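Local coordinates for protein beta-1,4-galactanase (Humicola insolens, PDB 1HJQ) that hydrolyses beta-1,4-galactosidic linkages in type I arabinogalactans as a family 53 glycoside hydrolase of clan GH-A, at residues Glu33-Leu36 against Ala37-Val41; Tyr112-Asp115 against Ser116-Phe120; Leu140-Pro143 against Leu144-Asn148; Ser220-Leu223 against Asp224-Arg227. All coordinates share one frame; numbering follows the deposited sequence.

All four contacts are local, set around one eight-stranded TIM barrel. Contacts 1 and 2 lie on its outer helices and are partly buried: contact 1 is the end of helix 32-38, contact 2 a run within helix 102-123. Contact 3 is likewise partly buried but has no regular structure, lying in the loop after strand 129-132; contact 4 is at the surface, where a loop enters helix 223-237. Backbone acceptors dominate contacts 1 and 2, a cation-pi pair contact 3, and a hydroxyl cap contact 4. Contacts 2 and 3 approach to about 8 Å between nearest atoms, and contact 3 also packs on helix 102-123; contacts 1 and 3 lie on opposite sides of the chain's centre.

Contact 1: Glu33-Leu36 against Ala37-Val41; sequences EYIL and AENGV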
loop_
_atom_site.group_PDB
_atom_site.type_symbol
_atom_site.label_atom_id
_atom_site.label_comp_id
_atom_site.label_asym_id
_atom_site.label_seq_id
_atom_site.Cartn_x
_atom_site.Cartn_y
_atom_site.Cartn_z
ATOM N N GLU A 33 -1.759 16.167 -6.637
ATOM C CA GLU A 33 -0.771 16.216 -5.565
ATOM C C GLU A 33 -0.955 17.437 -4.659
ATOM O O GLU A 33 -0.679 17.366 -3.461
ATOM C CB GLU A 33 0.669 16.173 -6.119
ATOM C CG GLU A 33 1.079 17.338 -7.017
ATOM C CD GLU A 33 0.822 17.067 -8.490
ATOM O OE1 GLU A 33 -0.280 16.574 -8.825
ATOM O OE2 GLU A 33 1.719 17.353 -9.315
ATOM N N TYR A 34 -1.431 18.550 -5.214
ATOM C CA TYR A 34 -1.631 19.750 -4.409
ATOM C C TYR A 34 -2.931 19.716 -3.625
ATOM O O TYR A 34 -2.993 20.215 -2.500
ATOM C CB TYR A 34 -1.537 20.999 -5.285
ATOM C CG TYR A 34 -0.142 21.177 -5.817
ATOM C CD1 TYR A 34 0.176 20.843 -7.135
ATOM C CD2 TYR A 34 0.889 21.601 -4.975
ATOM C CE1 TYR A 34 1.488 20.923 -7.601
ATOM C CE2 TYR A 34 2.202 21.683 -5.429
ATOM C CZ TYR A 34 2.494 21.342 -6.741
ATOM O OH TYR A 34 3.792 21.427 -7.191
ATOM N N ILE A 35 -3.966 19.118 -4.201
ATOM C CA ILE A 35 -5.229 18.989 -3.484
ATOM C C ILE A 35 -4.981 18.066 -2.294
ATOM O O ILE A 35 -5.557 18.255 -1.223
ATOM C CB ILE A 35 -6.326 18.368 -4.358
ATOM C CG1 ILE A 35 -6.694 19.334 -5.485
ATOM C CG2 ILE A 35 -7.545 18.040 -3.505
ATOM C CD1 ILE A 35 -7.636 18.749 -6.498
ATOM N N LEU A 36 -4.112 17.071 -2.488
ATOM C CA LEU A 36 -3.776 16.131 -1.419
ATOM C C LEU A 36 -2.998 16.804 -0.295
ATOM O O LEU A 36 -3.346 16.659 0.876
ATOM C CB LEU A 36 -2.943 14.967 -1.954
ATOM C CG LEU A 36 -3.571 14.073 -3.018
ATOM C CD1 LEU A 36 -2.601 12.932 -3.308
ATOM C CD2 LEU A 36 -4.919 13.536 -2.542
ATOM N N ALA A 37 -1.938 17.530 -0.648
ATOM C CA ALA A 37 -1.120 18.219 0.350
ATOM C C ALA A 37 -1.998 19.209 1.114
ATOM O O ALA A 37 -1.867 19.383 2.325
ATOM C CB ALA A 37 0.033 18.947 -0.332
ATOM N N GLU A 38 -2.909 19.831 0.376
ATOM C CA GLU A 38 -3.856 20.809 0.897
ATOM C C GLU A 38 -4.722 20.221 2.010
ATOM O O GLU A 38 -5.131 20.921 2.934
ATOM C CB GLU A 38 -4.751 21.273 -0.252
ATOM C CG GLU A 38 -5.642 22.447 0.047
ATOM C CD GLU A 38 -6.536 22.793 -1.125
ATOM O OE1 GLU A 38 -6.049 22.781 -2.277
ATOM O OE2 GLU A 38 -7.726 23.086 -0.885
ATOM N N ASN A 39 -4.999 18.927 1.918
ATOM C CA ASN A 39 -5.840 18.262 2.902
ATOM C C ASN A 39 -5.108 17.545 4.035
ATOM O O ASN A 39 -5.725 16.790 4.788
ATOM C CB ASN A 39 -6.771 17.286 2.190
ATOM C CG ASN A 39 -7.990 17.967 1.609
ATOM O OD1 ASN A 39 -9.000 18.133 2.294
ATOM N ND2 ASN A 39 -7.898 18.383 0.344
ATOM N N GLY A 40 -3.801 17.770 4.152
ATOM C CA GLY A 40 -3.041 17.147 5.220
ATOM C C GLY A 40 -2.225 15.919 4.853
ATOM O O GLY A 40 -1.460 15.423 5.674
ATOM N N VAL A 41 -2.385 15.412 3.637
ATOM C CA VAL A 41 -1.620 14.246 3.210
ATOM C C VAL A 41 -0.141 14.606 3.204
ATOM O O VAL A 41 0.222 15.684 2.749
ATOM C CB VAL A 41 -2.033 13.801 1.786
ATOM C CG1 VAL A 41 -1.095 12.697 1.281
ATOM C CG2 VAL A 41 -3.480 13.314 1.796
#
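Leu-36 O is gripped from both faces of its carbonyl plane. Val-41 N donates to Leu-36 O at 3.2 Å, tilted 34° from that plane, while Asn-39 N reaches Leu-36 O at 3.0 Å from well above the other face. The carbonyl of the preceding residue, Ile-35 O, accepts from the Asn-39 side chain: ND2 lies 2.8 Å from Ile-35 O, and the N-H points almost straight at it (170°), with the oxygen nearly in the amide plane. The torsions of Asn-39 explain this reach, CG standing beside its own backbone N (chi1 -82°) so that the amide folds back over the last turn, side by side with Ile-35. A weak bond from Asn-39 N also ends on Ile-35 O. A leucine in place of Asn-39 would probably leave Ile-35 O without its straight donor, only the weak backbone bond remaining from this segment.

Leu-36 CB and Val-41 CB also meet, at 4.0 Å, an apolar contact across the turn. The carboxylates have salt-bridge partners elsewhere: Glu-33 pairs with Arg-68 of helix 59-71 and Glu-38 with Lys-30. Gly-40 has positive phi, and its N bonds to Ala-37 O at 3.1 Å; together with the bond from Val-41 N to Leu-36 O, this defines a Schellman motif, which ends helix 32-38 and turns the chain toward barrel strand 43-48.

Contact 2: Tyr112-Asp115 against Ser116-Phe120; sequences YTLD and SMNRF
A chi1 of 171° turns the Tyr-112 ring away from its own N and along the helix toward Ser-116, which keeps OG beside its own N (chi1 -68°) and so turns the hydroxyl back; the two meet one turn apart. Ser-116 OG lies 3.5 Å above the plane of the Tyr-112 ring, displaced toward the rim on the CE1 side. The same hydroxyl donates to Tyr-112 O, with OG 2.8 Å from that oxygen and above its carbonyl plane. Ser-116 N reaches Tyr-112 O at 2.9 Å from the other face, so two donors of one residue hold a single carbonyl. The Tyr-112 ring also meets the ring of Trp-98, the two planes steeply inclined. An alanine in place of Tyr-112 would remove the ring and would probably leave the Ser-116 hydroxyl without the aromatic face beside it and Trp-98 without this ring contact.

Farther round the helix, Asn-118 ND2 lies 3.5 Å from Leu-114 CD1, the two side chains crossing at a slant, while Asn-118 OD1 accepts from Arg-168 N. Thr-113 CG2 runs alongside Met-117 CG at 4.2 Å, both side chains also touching Phe-80 of strand 75-80. The guanidinium of Arg-119 extends to Asp-60 in a salt bridge. Met-117 N to Thr-113 O, 2.8 Å and nearly straight at 172°, keeps the regular i to i+4 pattern of an alpha-helix, here helix 102-123 on the outside of the TIM barrel.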
loop_
_atom_site.group_PDB
_atom_site.type_symbol
_atom_site.label_atom_id
_atom_site.label_comp_id
_atom_site.label_asym_id
_atom_site.label_seq_id
_atom_site.Cartn_x
_atom_site.Cartn_y
_atom_site.Cartn_z
ATOM N N TYR A 112 16.491 -6.303 -10.520
ATOM C CA TYR A 112 15.311 -5.497 -10.786
ATOM C C TYR A 112 15.110 -4.418 -9.737
ATOM O O TYR A 112 15.006 -3.234 -10.068
ATOM C CB TYR A 112 14.058 -6.378 -10.859
ATOM C CG TYR A 112 12.780 -5.571 -10.919
ATOM C CD1 TYR A 112 12.457 -4.826 -12.050
ATOM C CD2 TYR A 112 11.934 -5.491 -9.819
ATOM C CE1 TYR A 112 11.326 -4.014 -12.081
ATOM C CE2 TYR A 112 10.803 -4.684 -9.838
ATOM C CZ TYR A 112 10.504 -3.949 -10.970
ATOM O OH TYR A 112 9.387 -3.148 -10.989
ATOM N N THR A 113 15.046 -4.833 -8.475
ATOM C CA THR A 113 14.849 -3.899 -7.377
ATOM C C THR A 113 15.999 -2.911 -7.338
ATOM O O THR A 113 15.784 -1.704 -7.241
ATOM C CB THR A 113 14.771 -4.626 -6.030
ATOM O OG1 THR A 113 13.704 -5.581 -6.065
ATOM C CG2 THR A 113 14.515 -3.631 -4.903
ATOM N N LEU A 114 17.222 -3.431 -7.430
ATOM C CA LEU A 114 18.425 -2.601 -7.415
ATOM C C LEU A 114 18.341 -1.492 -8.461
ATOM O O LEU A 114 18.411 -0.310 -8.137
ATOM C CB LEU A 114 19.662 -3.457 -7.691
ATOM C CG LEU A 114 20.980 -2.680 -7.785
ATOM C CD1 LEU A 114 21.291 -2.035 -6.440
ATOM C CD2 LEU A 114 22.101 -3.616 -8.209
ATOM N N ASP A 115 18.194 -1.884 -9.719
ATOM C CA ASP A 115 18.107 -0.920 -10.800
ATOM C C ASP A 115 16.942 0.036 -10.610
ATOM O O ASP A 115 17.083 1.236 -10.836
ATOM C CB ASP A 115 17.983 -1.643 -12.139
ATOM C CG ASP A 115 19.221 -2.461 -12.469
ATOM O OD1 ASP A 115 20.159 -2.478 -11.643
ATOM O OD2 ASP A 115 19.259 -3.093 -13.551
ATOM N N SER A 116 15.799 -0.487 -10.181
ATOM C CA SER A 116 14.627 0.349 -9.968
ATOM C C SER A 116 14.886 1.434 -8.923
ATOM O O SER A 116 14.590 2.609 -9.148
ATOM C CB SER A 116 13.435 -0.500 -9.532
ATOM O OG SER A 116 12.983 -1.343 -10.573
ATOM N N MET A 117 15.423 1.044 -7.774
ATOM C CA MET A 117 15.703 2.018 -6.730
ATOM C C MET A 117 16.732 3.035 -7.213
ATOM O O MET A 117 16.602 4.235 -6.961
ATOM C CB MET A 117 16.191 1.310 -5.473
ATOM C CG MET A 117 15.115 0.475 -4.784
ATOM S SD MET A 117 13.845 1.457 -3.930
ATOM C CE MET A 117 12.704 1.795 -5.278
ATOM N N ASN A 118 17.750 2.559 -7.922
ATOM C CA ASN A 118 18.777 3.457 -8.435
ATOM C C ASN A 118 18.168 4.418 -9.444
ATOM O O ASN A 118 18.688 5.505 -9.686
ATOM C CB ASN A 118 19.918 2.668 -9.082
ATOM C CG ASN A 118 20.914 2.154 -8.066
ATOM O OD1 ASN A 118 21.269 2.859 -7.124
ATOM N ND2 ASN A 118 21.383 0.925 -8.257
ATOM N N ARG A 119 17.051 4.012 -10.028
ATOM C CA ARG A 119 16.374 4.847 -11.003
ATOM C C ARG A 119 15.888 6.121 -10.307
ATOM O O ARG A 119 15.990 7.221 -10.854
ATOM C CB ARG A 119 15.205 4.081 -11.602
ATOM C CG ARG A 119 14.641 4.710 -12.838
ATOM C CD ARG A 119 15.623 4.673 -13.991
ATOM N NE ARG A 119 15.083 5.422 -15.120
ATOM C CZ ARG A 119 14.066 5.018 -15.877
ATOM N NH1 ARG A 119 13.473 3.855 -15.643
ATOM N NH2 ARG A 119 13.624 5.798 -16.856
ATOM N N PHE A 120 15.366 5.967 -9.093
ATOM C CA PHE A 120 14.898 7.112 -8.322
ATOM C C PHE A 120 16.089 7.911 -7.794
ATOM O O PHE A 120 16.090 9.140 -7.835
ATOM C CB PHE A 120 14.025 6.660 -7.148
ATOM C CG PHE A 120 12.660 6.204 -7.552
ATOM C CD1 PHE A 120 12.398 4.859 -7.786
ATOM C CD2 PHE A 120 11.637 7.126 -7.730
ATOM C CE1 PHE A 120 11.137 4.438 -8.194
ATOM C CE2 PHE A 120 10.371 6.716 -8.138
ATOM C CZ PHE A 120 10.121 5.372 -8.371
#

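Contact 3: Leu140-Pro143 against Leu144-Asn148; sequences LLWP and LGKTN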
loop_
_atom_site.group_PDB
_atom_site.type_symbol
_atom_site.label_atom_id
_atom_site.label_comp_id
_atom_site.label_asym_id
_atom_site.label_seq_id
_atom_site.Cartn_x
_atom_site.Cartn_y
_atom_site.Cartn_z
ATOM N N LEU A 140 4.901 -14.667 -3.162
ATOM C CA LEU A 140 5.070 -13.844 -4.353
ATOM C C LEU A 140 5.820 -14.630 -5.413
ATOM O O LEU A 140 6.309 -15.726 -5.147
ATOM C CB LEU A 140 5.870 -12.581 -4.022
ATOM C CG LEU A 140 7.358 -12.749 -3.697
ATOM C CD1 LEU A 140 8.023 -11.388 -3.661
ATOM C CD2 LEU A 140 7.542 -13.451 -2.367
ATOM N N LEU A 141 5.903 -14.061 -6.613
ATOM C CA LEU A 141 6.611 -14.681 -7.729
ATOM C C LEU A 141 6.346 -16.179 -7.886
ATOM O O LEU A 141 7.271 -16.995 -7.846
ATOM C CB LEU A 141 8.111 -14.419 -7.574
ATOM C CG LEU A 141 8.461 -12.938 -7.764
ATOM C CD1 LEU A 141 9.914 -12.668 -7.398
ATOM C CD2 LEU A 141 8.172 -12.547 -9.210
ATOM N N TRP A 142 5.080 -16.533 -8.076
ATOM C CA TRP A 142 4.689 -17.928 -8.235
ATOM C C TRP A 142 5.269 -18.497 -9.517
ATOM O O TRP A 142 5.427 -17.777 -10.500
ATOM C CB TRP A 142 3.170 -18.047 -8.261
ATOM C CG TRP A 142 2.514 -17.590 -7.005
ATOM C CD1 TRP A 142 3.126 -17.224 -5.839
ATOM C CD2 TRP A 142 1.110 -17.469 -6.775
ATOM N NE1 TRP A 142 2.187 -16.884 -4.894
ATOM C CE2 TRP A 142 0.941 -17.025 -5.444
ATOM C CE3 TRP A 142 -0.023 -17.690 -7.564
ATOM C CZ2 TRP A 142 -0.321 -16.801 -4.884
ATOM C CZ3 TRP A 142 -1.274 -17.465 -7.008
ATOM C CH2 TRP A 142 -1.412 -17.026 -5.678
ATOM N N PRO A 143 5.532 -19.812 -9.548
ATOM C CA PRO A 143 5.329 -20.832 -8.512
ATOM C C PRO A 143 6.316 -20.856 -7.349
ATOM O O PRO A 143 5.934 -21.169 -6.224
ATOM C CB PRO A 143 5.393 -22.149 -9.293
ATOM C CG PRO A 143 5.208 -21.750 -10.719
ATOM C CD PRO A 143 5.940 -20.449 -10.804
ATOM N N LEU A 144 7.582 -20.559 -7.625
ATOM C CA LEU A 144 8.620 -20.587 -6.601
ATOM C C LEU A 144 8.267 -19.947 -5.261
ATOM O O LEU A 144 8.370 -20.594 -4.221
ATOM C CB LEU A 144 9.904 -19.962 -7.149
ATOM C CG LEU A 144 10.501 -20.697 -8.355
ATOM C CD1 LEU A 144 11.673 -19.914 -8.906
ATOM C CD2 LEU A 144 10.947 -22.099 -7.939
ATOM N N GLY A 145 7.848 -18.685 -5.274
ATOM C CA GLY A 145 7.523 -18.019 -4.023
ATOM C C GLY A 145 6.121 -18.224 -3.466
ATOM O O GLY A 145 5.657 -17.439 -2.632
ATOM N N LYS A 146 5.435 -19.267 -3.908
ATOM C CA LYS A 146 4.091 -19.524 -3.420
ATOM C C LYS A 146 4.161 -20.092 -1.999
ATOM O O LYS A 146 5.045 -20.892 -1.682
ATOM C CB LYS A 146 3.378 -20.494 -4.357
ATOM C CG LYS A 146 1.866 -20.393 -4.350
ATOM C CD LYS A 146 1.279 -21.375 -5.361
ATOM C CE LYS A 146 -0.247 -21.392 -5.344
ATOM N NZ LYS A 146 -0.834 -20.095 -5.755
ATOM N N THR A 147 3.227 -19.680 -1.147
ATOM C CA THR A 147 3.225 -20.133 0.234
ATOM C C THR A 147 3.453 -21.604 0.475
ATOM O O THR A 147 2.978 -22.471 -0.266
ATOM C CB THR A 147 1.960 -19.756 0.973
ATOM O OG1 THR A 147 0.860 -19.736 0.061
ATOM C CG2 THR A 147 2.143 -18.415 1.650
ATOM N N ASN A 148 4.178 -21.831 1.569
ATOM C CA ASN A 148 4.603 -23.125 2.068
ATOM C C ASN A 148 5.970 -23.414 1.461
ATOM O O ASN A 148 6.632 -24.379 1.821
ATOM C CB ASN A 148 3.553 -24.189 1.768
ATOM C CG ASN A 148 2.331 -24.051 2.673
ATOM O OD1 ASN A 148 1.939 -22.939 3.031
ATOM N ND2 ASN A 148 1.726 -25.175 3.044
#
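One face of the Trp-142 indole carries the side chain of Lys-146, which touches it chiefly through CG and NZ. Lys-146 CG sits 3.6 Å from the centroid of the Trp-142 five-membered ring, only 9° from its normal, a CH-pi contact. Farther along the same face, Lys-146 NZ stands 3.0 Å from the centroid of the six-membered ring, 14° off the normal, which makes a cation-pi pair; at this resolution the exact separation should not be pressed. The lysine chain runs extended as far as CE, and its last torsion (chi4 64°) then bends the ammonium down onto the benzene portion. The ring has a further polar anchor, NE1 donating to Gln-138 O, which probably helps to fix its rotation.

Trp-142 and Lys-146 are brought near each other, at least in part, by a type I beta turn from Pro-143 to Lys-146, entered through a cis peptide bond before Pro-143. Lys-146 N closes it on Pro-143 O at 3.0 Å. The turn belongs to the loop that follows barrel strand 129-132 and also carries Glu-135, the proton donor; the side chain of Leu-140 is about 9 Å from that of Glu-135.

Two more backbone bonds tie the segments together. Gly-145 N meets Leu-141 O at 3.1 Å, and Leu-140 N reaches Gly-145 O at 2.9 Å. On the apolar flank, Leu-141 packs on Leu-105 and Leu-109 of helix 102-123, and Leu-144 also touches Leu-105.

Contact 4: Ser220-Leu223 against Asp224-Arg227; sequences SATL and DSLR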
loop_
_atom_site.group_PDB
_atom_site.type_symbol
_atom_site.label_atom_id
_atom_site.label_comp_id
_atom_site.label_asym_id
_atom_site.label_seq_id
_atom_site.Cartn_x
_atom_site.Cartn_y
_atom_site.Cartn_z
ATOM N N SER A 220 -15.248 -9.959 10.216
ATOM C CA SER A 220 -14.186 -10.202 11.192
ATOM C C SER A 220 -13.168 -9.080 11.325
ATOM O O SER A 220 -12.422 -9.036 12.295
ATOM C CB SER A 220 -13.447 -11.493 10.840
ATOM O OG SER A 220 -14.334 -12.594 10.831
ATOM N N ALA A 221 -13.134 -8.180 10.349
ATOM C CA ALA A 221 -12.183 -7.068 10.360
ATOM C C ALA A 221 -12.526 -5.978 11.381
ATOM O O ALA A 221 -12.655 -4.802 11.030
ATOM C CB ALA A 221 -12.089 -6.464 8.964
ATOM N N THR A 222 -12.661 -6.366 12.644
ATOM C CA THR A 222 -12.986 -5.414 13.699
ATOM C C THR A 222 -11.779 -4.555 14.054
ATOM O O THR A 222 -10.632 -4.995 13.951
ATOM C CB THR A 222 -13.450 -6.136 14.973
ATOM O OG1 THR A 222 -12.382 -6.940 15.477
ATOM C CG2 THR A 222 -14.637 -7.033 14.673
ATOM N N LEU A 223 -12.036 -3.323 14.468
ATOM C CA LEU A 223 -10.959 -2.426 14.852
ATOM C C LEU A 223 -10.150 -3.064 15.980
ATOM O O LEU A 223 -8.935 -2.908 16.038
ATOM C CB LEU A 223 -11.536 -1.089 15.313
ATOM C CG LEU A 223 -12.297 -0.307 14.239
ATOM C CD1 LEU A 223 -13.041 0.859 14.878
ATOM C CD2 LEU A 223 -11.312 0.194 13.172
ATOM N N ASP A 224 -10.829 -3.782 16.871
ATOM C CA ASP A 224 -10.178 -4.446 17.996
ATOM C C ASP A 224 -9.174 -5.497 17.536
ATOM O O ASP A 224 -8.058 -5.561 18.051
ATOM C CB ASP A 224 -11.218 -5.112 18.900
ATOM C CG ASP A 224 -11.772 -4.171 19.957
ATOM O OD1 ASP A 224 -11.406 -2.976 19.975
ATOM O OD2 ASP A 224 -12.582 -4.635 20.783
ATOM N N SER A 225 -9.582 -6.332 16.582
ATOM C CA SER A 225 -8.707 -7.373 16.054
ATOM C C SER A 225 -7.465 -6.752 15.427
ATOM O O SER A 225 -6.358 -7.245 15.620
ATOM C CB SER A 225 -9.439 -8.214 15.013
ATOM O OG SER A 225 -10.462 -8.983 15.612
ATOM N N LEU A 226 -7.649 -5.679 14.666
ATOM C CA LEU A 226 -6.515 -5.002 14.052
ATOM C C LEU A 226 -5.638 -4.509 15.200
ATOM O O LEU A 226 -4.418 -4.679 15.199
ATOM C CB LEU A 226 -6.986 -3.812 13.206
ATOM C CG LEU A 226 -5.891 -2.887 12.667
ATOM C CD1 LEU A 226 -4.967 -3.658 11.740
ATOM C CD2 LEU A 226 -6.525 -1.718 11.932
ATOM N N ARG A 227 -6.291 -3.909 16.184
ATOM C CA ARG A 227 -5.627 -3.386 17.366
ATOM C C ARG A 227 -4.777 -4.457 18.041
ATOM O O ARG A 227 -3.609 -4.229 18.368
ATOM C CB ARG A 227 -6.681 -2.877 18.343
ATOM C CG ARG A 227 -6.162 -2.521 19.709
ATOM C CD ARG A 227 -6.053 -1.032 19.882
ATOM N NE ARG A 227 -5.836 -0.711 21.287
ATOM C CZ ARG A 227 -6.756 -0.857 22.236
ATOM N NH1 ARG A 227 -7.969 -1.312 21.934
ATOM N NH2 ARG A 227 -6.452 -0.566 23.493
HETATM O O HOH W 1 -12.162 -10.895 14.181
#
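Thr-222 OG1 and the Ser-225 backbone meet through a capping bond: Ser-225 N donates to Thr-222 OG1 at 3.1 Å, with an angle of 156° at the hydrogen. The rotamer of Thr-222 makes this possible, because chi1 of 63° places OG1 between its own N and carbonyl carbon, facing the first turn, while CG2 lies anti to the carbonyl carbon. Ser-225 instead has OG anti to its carbonyl carbon (chi1 -68°), and this brings Ser-225 OG to within 2.8 Å of Thr-222 OG1. A water continues the polar chain from Ser-225 OG, 2.9 Å away, and donates to Ser-220 O at 2.7 Å.

Thr-222 is thus the N-cap of helix 223-237, at the exit of the loop that follows barrel strand 208-212. Just before it, Ala-221 forms the centre of an inverse gamma turn, whose weak bond runs from Thr-222 N to Ser-220 O. At the other side of the cap, Leu-226 N donates to Thr-222 O at 3.1 Å, and Arg-227 N to Leu-223 O at 2.8 Å, the first bonds of the regular helix. Leu-223 packs on Ser-279, while Leu-226, its CG turned away from N, touches Val-283 and Phe-213. Asp-262 accepts from Leu-223 N.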